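PDB 3PM6: putative fructose-bisphosphate aldolase from Coccidioides immitis, which is a putative class II fructose-bisphosphate aldolase, a zinc-bound protein built on a TIM-barrel fold. Local coordinates for residues I289-I293 / D294-K298. Sequence-based numbering, arbitrary orientation.
Sequences IMDMI and DSTGK
Thr296 OG1 donates a short hydrogen bond of 2.5 Å to Asp291 OD1, arriving from above the carboxylate plane, 35° out of it. With CG anti to its own carbonyl carbon (chi1 -74°), Asp291 carries its carboxylate toward Thr296; the other oxygen, OD2, forms a salt bridge with Lys50. Met290 O, at the helix end, receives Ser295 N at 3.0 Å and, more weakly, Thr296 N at 3.4 Å. Asp294 N turns instead to Asp291 O, 3.1 Å away, and sits above that carbonyl's plane. The bond from Ser295 N to Met290 O and, nested within it, that from Asp294 N to Asp291 O, with Asp294 at positive phi, form the Schellman motif that ends helix 271-292, the last long helix of the TIM-barrel chain. Met292 O, on the last helical residue, accepts from Lys234 NZ, which also makes a salt bridge with Asp294 OD1. The buried Ser295 OG packs on Met290 CB at 3.5 Å and is hydrogen-bonded to Ser52 OG. Ser295 also opens a type II turn that runs to Lys298, closed by Lys298 N on Ser295 O at 3.0 Å. Lys298 folds its chain back, and NZ binds Asp294 O at 3.0 Å.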
loop_
_atom_site.group_PDB
_atom_site.type_symbol
_atom_site.label_atom_id
_atom_site.label_comp_id
_atom_site.label_asym_id
_atom_site.label_seq_id
_atom_site.Cartn_x
_atom_site.Cartn_y
_atom_site.Cartn_z
ATOM N N ILE A 289 6.830 -1.305 -21.447
ATOM C CA ILE A 289 6.643 0.127 -21.689
ATOM C C ILE A 289 8.011 0.790 -21.688
ATOM O O ILE A 289 8.341 1.536 -22.610
ATOM C CB ILE A 289 5.737 0.830 -20.594
ATOM C CG1 ILE A 289 4.283 0.284 -20.620
ATOM C CG2 ILE A 289 5.848 2.376 -20.706
ATOM C CD1 ILE A 289 3.536 0.549 -21.940
ATOM N N MET A 290 8.816 0.500 -20.668
ATOM C CA MET A 290 10.138 1.132 -20.538
ATOM C C MET A 290 11.013 0.948 -21.793
ATOM O O MET A 290 11.651 1.892 -22.289
ATOM C CB MET A 290 10.843 0.584 -19.281
ATOM C CG MET A 290 10.259 1.124 -17.961
ATOM S SD MET A 290 10.792 0.269 -16.461
ATOM C CE MET A 290 10.190 1.471 -15.200
ATOM N N ASP A 291 11.025 -0.276 -22.316
ATOM C CA ASP A 291 11.735 -0.570 -23.567
ATOM C C ASP A 291 11.147 0.234 -24.740
ATOM O O ASP A 291 11.875 0.894 -25.479
ATOM C CB ASP A 291 11.676 -2.075 -23.853
ATOM C CG ASP A 291 12.593 -2.873 -22.942
ATOM O OD1 ASP A 291 13.550 -2.275 -22.405
ATOM O OD2 ASP A 291 12.385 -4.095 -22.776
ATOM N N MET A 292 9.823 0.219 -24.860
ATOM C CA MET A 292 9.127 0.885 -25.961
ATOM C C MET A 292 9.433 2.375 -25.954
ATOM O O MET A 292 9.642 2.978 -27.002
ATOM C CB MET A 292 7.609 0.687 -25.867
ATOM C CG MET A 292 7.126 -0.745 -26.128
ATOM S SD MET A 292 5.363 -0.796 -26.566
ATOM C CE MET A 292 5.302 -2.491 -27.089
ATOM N N ILE A 293 9.484 2.973 -24.772
ATOM C CA ILE A 293 9.672 4.425 -24.743
ATOM C C ILE A 293 11.132 4.838 -24.496
ATOM O O ILE A 293 11.419 6.007 -24.223
ATOM C CB ILE A 293 8.684 5.110 -23.769
ATOM C CG1 ILE A 293 9.060 4.844 -22.311
ATOM C CG2 ILE A 293 7.222 4.699 -24.113
ATOM C CD1 ILE A 293 8.021 5.421 -21.303
ATOM N N ASP A 294 12.037 3.855 -24.572
ATOM C CA ASP A 294 13.496 4.072 -24.472
ATOM C C ASP A 294 13.963 4.646 -23.144
ATOM O O ASP A 294 14.939 5.357 -23.113
ATOM C CB ASP A 294 14.017 4.966 -25.624
ATOM C CG ASP A 294 13.598 4.467 -26.986
ATOM O OD1 ASP A 294 13.690 3.238 -27.252
ATOM O OD2 ASP A 294 13.130 5.309 -27.786
ATOM N N SER A 295 13.259 4.354 -22.053
ATOM C CA SER A 295 13.709 4.802 -20.749
ATOM C C SER A 295 14.639 3.740 -20.141
ATOM O O SER A 295 15.372 3.999 -19.188
ATOM C CB SER A 295 12.520 5.097 -19.840
ATOM O OG SER A 295 11.856 3.905 -19.459
ATOM N N THR A 296 14.600 2.540 -20.712
ATOM C CA THR A 296 15.428 1.436 -20.219
ATOM C C THR A 296 16.895 1.892 -20.217
ATOM O O THR A 296 17.375 2.468 -21.203
ATOM C CB THR A 296 15.205 0.182 -21.085
ATOM O OG1 THR A 296 13.884 -0.332 -20.819
ATOM C CG2 THR A 296 16.293 -0.906 -20.833
ATOM N N GLY A 297 17.583 1.695 -19.095
ATOM C CA GLY A 297 19.001 2.037 -19.018
ATOM C C GLY A 297 19.307 3.499 -18.765
ATOM O O GLY A 297 20.452 3.840 -18.461
ATOM N N LYS A 298 18.309 4.381 -18.852
ATOM C CA LYS A 298 18.586 5.817 -18.753
ATOM C C LYS A 298 18.932 6.360 -17.356
ATOM O O LYS A 298 19.466 7.477 -17.241
ATOM C CB LYS A 298 17.477 6.643 -19.398
ATOM C CG LYS A 298 17.251 6.352 -20.909
ATOM C CD LYS A 298 18.304 7.073 -21.813
ATOM C CE LYS A 298 17.869 7.049 -23.293
ATOM N NZ LYS A 298 17.786 5.657 -23.874
#